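Local coordinates for probable UbiX-like flavin prenyltransferase (Escherichia coli, PDB 1SBZ), which probably transfers a dimethylallyl group onto reduced FMN, making the prenylated flavin cofactor that a partner phenolic acid decarboxylase needs, at residues G16-L19 with L20-L23; S36-A39 with K40-I43. One frame throughout, in Å; residues are numbered along the deposited sequence.

Interaction 1 (G16-L19 with L20-L23); sequences GVAL and LQAL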
loop_
_atom_site.group_PDB
_atom_site.type_symbol
_atom_site.label_atom_id
_atom_site.label_comp_id
_atom_site.label_asym_id
_atom_site.label_seq_id
_atom_site.Cartn_x
_atom_site.Cartn_y
_atom_site.Cartn_z
ATOM N N GLY D 16 3.850 33.460 16.363
ATOM C CA GLY D 16 5.313 33.425 16.300
ATOM C C GLY D 16 5.957 34.445 17.219
ATOM O O GLY D 16 6.881 34.121 17.975
ATOM N N VAL D 17 5.471 35.680 17.155
ATOM C CA VAL D 17 5.973 36.767 18.006
ATOM C C VAL D 17 5.817 36.440 19.493
ATOM O O VAL D 17 6.747 36.649 20.272
ATOM C CB VAL D 17 5.290 38.119 17.682
ATOM C CG1 VAL D 17 5.856 39.247 18.558
ATOM C CG2 VAL D 17 5.450 38.458 16.205
ATOM N N ALA D 18 4.651 35.911 19.871
ATOM C CA ALA D 18 4.384 35.561 21.260
ATOM C C ALA D 18 5.284 34.430 21.762
ATOM O O ALA D 18 5.755 34.470 22.898
ATOM C CB ALA D 18 2.925 35.207 21.450
ATOM N N LEU D 19 5.516 33.426 20.918
ATOM C CA LEU D 19 6.421 32.334 21.274
ATOM C C LEU D 19 7.855 32.843 21.443
ATOM O O LEU D 19 8.558 32.432 22.375
ATOM C CB LEU D 19 6.344 31.195 20.251
ATOM C CG LEU D 19 7.313 30.013 20.401
ATOM C CD1 LEU D 19 6.574 28.694 20.254
ATOM C CD2 LEU D 19 8.440 30.122 19.385
ATOM N N LEU D 20 8.273 33.734 20.542
ATOM C CA LEU D 20 9.593 34.357 20.624
ATOM C C LEU D 20 9.737 35.239 21.858
ATOM O O LEU D 20 10.804 35.270 22.474
ATOM C CB LEU D 20 9.902 35.173 19.363
ATOM C CG LEU D 20 10.364 34.438 18.106
ATOM C CD1 LEU D 20 10.365 35.402 16.934
ATOM C CD2 LEU D 20 11.742 33.823 18.295
ATOM N N GLN D 21 8.669 35.955 22.210
ATOM C CA GLN D 21 8.636 36.752 23.438
ATOM C C GLN D 21 8.808 35.878 24.682
ATOM O O GLN D 21 9.625 36.185 25.550
ATOM C CB GLN D 21 7.329 37.540 23.535
ATOM C CG GLN D 21 7.291 38.810 22.691
ATOM C CD GLN D 21 5.887 39.362 22.515
ATOM O OE1 GLN D 21 4.899 38.676 22.786
ATOM N NE2 GLN D 21 5.797 40.603 22.055
ATOM N N ALA D 22 8.034 34.795 24.761
ATOM C CA ALA D 22 8.101 33.855 25.884
ATOM C C ALA D 22 9.474 33.190 26.007
ATOM O O ALA D 22 9.951 32.941 27.116
ATOM C CB ALA D 22 7.007 32.798 25.763
ATOM N N LEU D 23 10.097 32.908 24.864
ATOM C CA LEU D 23 11.442 32.338 24.825
ATOM C C LEU D 23 12.498 33.320 25.335
ATOM O O LEU D 23 13.450 32.917 26.016
ATOM C CB LEU D 23 11.784 31.859 23.408
ATOM C CG LEU D 23 11.648 30.378 23.018
ATOM C CD1 LEU D 23 10.497 29.659 23.698
ATOM C CD2 LEU D 23 11.530 30.239 21.509
#

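Interaction 2 (S36-A39 with K40-I43); sequences SKWA and KTTI. With FMN (flavin mononucleotide), chain H.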
loop_
_atom_site.group_PDB
_atom_site.type_symbol
_atom_site.label_atom_id
_atom_site.label_comp_id
_atom_site.label_asym_id
_atom_site.label_seq_id
_atom_site.Cartn_x
_atom_site.Cartn_y
_atom_site.Cartn_z
ATOM N N SER D 36 10.748 33.647 6.791
ATOM C CA SER D 36 10.613 33.577 5.337
ATOM C C SER D 36 10.230 34.951 4.796
ATOM O O SER D 36 9.824 35.817 5.562
ATOM C CB SER D 36 9.542 32.558 4.950
ATOM O OG SER D 36 8.251 33.040 5.268
ATOM N N LYS D 37 10.349 35.144 3.484
ATOM C CA LYS D 37 9.910 36.383 2.848
ATOM C C LYS D 37 8.448 36.687 3.199
ATOM O O LYS D 37 8.108 37.809 3.581
ATOM C CB LYS D 37 10.109 36.307 1.330
ATOM C CG LYS D 37 9.853 37.618 0.576
ATOM C CD LYS D 37 8.501 37.606 -0.138
ATOM C CE LYS D 37 8.171 38.968 -0.774
ATOM N NZ LYS D 37 9.300 39.524 -1.602
ATOM N N TRP D 38 7.587 35.680 3.102
ATOM C CA TRP D 38 6.166 35.912 3.349
ATOM C C TRP D 38 5.798 36.088 4.823
ATOM O O TRP D 38 4.808 36.746 5.132
ATOM C CB TRP D 38 5.295 34.884 2.614
ATOM C CG TRP D 38 5.297 35.163 1.144
ATOM C CD1 TRP D 38 5.988 34.485 0.176
ATOM C CD2 TRP D 38 4.624 36.238 0.475
ATOM N NE1 TRP D 38 5.764 35.054 -1.056
ATOM C CE2 TRP D 38 4.938 36.139 -0.902
ATOM C CE3 TRP D 38 3.775 37.275 0.896
ATOM C CZ2 TRP D 38 4.428 37.030 -1.861
ATOM C CZ3 TRP D 38 3.272 38.166 -0.061
ATOM C CH2 TRP D 38 3.600 38.031 -1.424
ATOM N N ALA D 39 6.611 35.534 5.723
ATOM C CA ALA D 39 6.431 35.759 7.158
ATOM C C ALA D 39 6.627 37.231 7.498
ATOM O O ALA D 39 5.872 37.796 8.287
ATOM C CB ALA D 39 7.379 34.903 7.959
ATOM N N LYS D 40 7.636 37.851 6.888
ATOM C CA LYS D 40 7.896 39.286 7.057
ATOM C C LYS D 40 6.688 40.138 6.681
ATOM O O LYS D 40 6.316 41.042 7.421
ATOM C CB LYS D 40 9.131 39.707 6.258
ATOM C CG LYS D 40 10.407 39.041 6.748
ATOM C CD LYS D 40 11.607 39.407 5.872
ATOM C CE LYS D 40 12.891 38.814 6.434
ATOM N NZ LYS D 40 13.166 37.424 5.957
ATOM N N THR D 41 6.076 39.827 5.540
ATOM C CA THR D 41 4.844 40.464 5.089
ATOM C C THR D 41 3.701 40.263 6.092
ATOM O O THR D 41 2.939 41.190 6.393
ATOM C CB THR D 41 4.436 39.875 3.722
ATOM O OG1 THR D 41 5.496 40.059 2.767
ATOM C CG2 THR D 41 3.267 40.644 3.124
ATOM N N THR D 42 3.585 39.038 6.594
ATOM C CA THR D 42 2.511 38.662 7.511
ATOM C C THR D 42 2.705 39.324 8.884
ATOM O O THR D 42 1.742 39.785 9.500
ATOM C CB THR D 42 2.417 37.104 7.593
ATOM O OG1 THR D 42 1.781 36.604 6.403
ATOM C CG2 THR D 42 1.458 36.657 8.661
ATOM N N ILE D 43 3.953 39.386 9.345
ATOM C CA ILE D 43 4.291 40.049 10.612
ATOM C C ILE D 43 3.872 41.512 10.563
ATOM O O ILE D 43 3.231 42.018 11.480
ATOM C CB ILE D 43 5.808 39.929 10.908
ATOM C CG1 ILE D 43 6.154 38.510 11.366
ATOM C CG2 ILE D 43 6.243 40.945 11.980
ATOM C CD1 ILE D 43 7.618 38.133 11.170
HETATM N N1 FMN H . -0.790 29.924 3.339
HETATM C C2 FMN H . -1.199 28.863 4.114
HETATM O O2 FMN H . -0.802 27.744 3.812
HETATM N N3 FMN H . -2.036 29.070 5.194
HETATM C C4 FMN H . -2.459 30.357 5.502
HETATM O O4 FMN H . -2.984 30.559 6.601
HETATM C C4A FMN H . -2.036 31.439 4.708
HETATM N N5 FMN H . -2.431 32.739 4.981
HETATM C C5A FMN H . -1.993 33.792 4.185
HETATM C C6 FMN H . -2.390 35.102 4.468
HETATM C C7 FMN H . -1.950 36.170 3.671
HETATM C C7M FMN H . -2.084 37.568 4.218
HETATM C C8 FMN H . -1.106 35.919 2.582
HETATM C C8M FMN H . -0.400 37.040 1.857
HETATM C C9 FMN H . -0.714 34.614 2.305
HETATM C C9A FMN H . -1.150 33.548 3.102
HETATM N N10 FMN H . -0.754 32.244 2.814
HETATM C C10 FMN H . -1.198 31.204 3.616
HETATM C "C1'" FMN H . -0.078 31.937 1.505
HETATM C "C2'" FMN H . 1.422 31.770 1.729
HETATM O "O2'" FMN H . 1.938 32.939 2.330
HETATM C "C3'" FMN H . 2.168 31.427 0.435
HETATM O "O3'" FMN H . 1.854 30.097 0.047
HETATM C "C4'" FMN H . 3.688 31.607 0.537
HETATM O "O4'" FMN H . 4.332 31.133 -0.631
HETATM C "C5'" FMN H . 4.293 30.881 1.734
HETATM O "O5'" FMN H . 5.708 30.898 1.640
HETATM P P FMN H . 6.570 30.585 2.965
HETATM O O1P FMN H . 6.407 31.767 3.900
HETATM O O2P FMN H . 7.994 30.400 2.533
HETATM O O3P FMN H . 6.041 29.321 3.615
#

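Interaction 1 (G16-L19 with L20-L23)
Leu19 and Leu23, one turn apart on helix 13-24, run side by side and point the same way, their CD2 methyls meeting with Leu19 CD2 3.8 Å from Leu23 CD2. Leu19 gets there with CG anti to its backbone N (chi1 175°). Leu23 has an unusual first torsion of -99°, and its CD1 lies beyond the Leu19 carbonyl oxygen, 3.6 Å from Leu19 O. The two leucines form one apolar ridge, which faces Val5 of strand 2-7 and Leu170 of helix 158-170.

Round the helix, Val17 meets Gln21 differently: the two side chains are angled across each other. Gln21 runs on extended beyond CG, which carries the amide over the preceding turn. NE2 of Gln21 comes 3.8 Å from CG1 of Val17, while Gln21 OE1 sits 3.5 Å from Ala18 CA. This is van der Waals contact, with CB and CG of Gln21 packed against Val17 O. Tyr49 touches both residues from outside.

Leu20 lies on the sheet-facing side, its CG 3.5 Å from Gly16 O, and packs against Val5 and Met7. Underneath, four backbone hydrogen bonds of i to i+4 spacing hold the turns together, from Leu20 N to Gly16 O (2.9 Å) through Leu23 N to Leu19 O (3.0 Å).

Largely buried, with Gln21 and Ala22 partly exposed, and packed on strand 2-7 and on helices 51-55 and 158-170, this is the crossover helix of the beta-alpha-beta unit of strands 2-7 and 30-35 in a Rossmann-like flavoprotein fold.

Interaction 2 (S36-A39 with K40-I43)
Trp38 and Thr41 lie alongside each other and point the same way, the indole CE3 3.8 Å from Thr41 OG1 and reached obliquely. Thr41 turns CG2 anti to its backbone N, and that methyl comes up to CZ3 of Trp38. Lys37 CD covers one face of the indole near its rim. At the five-membered ring, Trp38 CD1 comes 3.7 Å from C4' of the FMN ribityl chain.

Ser36, the N-cap of helix 37-46, puts OG between its backbone N and carbonyl carbon (chi1 71°). From there OG accepts from Ala39 N at 3.0 Å and donates to FMN O1P at 2.6 Å. Lys40 lies back along the first turn, and its NZ bonds to Met35 O. Thr42 OG1 makes a weak bond to Trp38 O, which also receives Thr42 N at 3.0 Å.

The first turn of this helix thus shares one hydroxyl between its own cap and the flavin phosphate. The positive end of the helix dipole probably helps to stabilise that phosphate, while Trp38 flanks the ribityl chain through van der Waals contact.

In the fold
Both contacts are local, each covering about two turns of one helix; they follow in series along the chain, with strand 30-35 between them, and their centres lie about 16 Å apart. Interaction 1 is buried within one subunit and its side-chain contacts are mostly apolar, with no other chain touching it. Interaction 2 is only partly buried: it opens its helix at the FMN phosphate, and Trp38 also packs on Ala65 of a second subunit. The two helices meet common elements, since Leu20 and Ile43 both touch Met7 and Val54. Thr42 and Ile43 also touch Ala13 at the start of helix 13-24. Interaction 1 therefore belongs to the structural core, interaction 2 to the cofactor site.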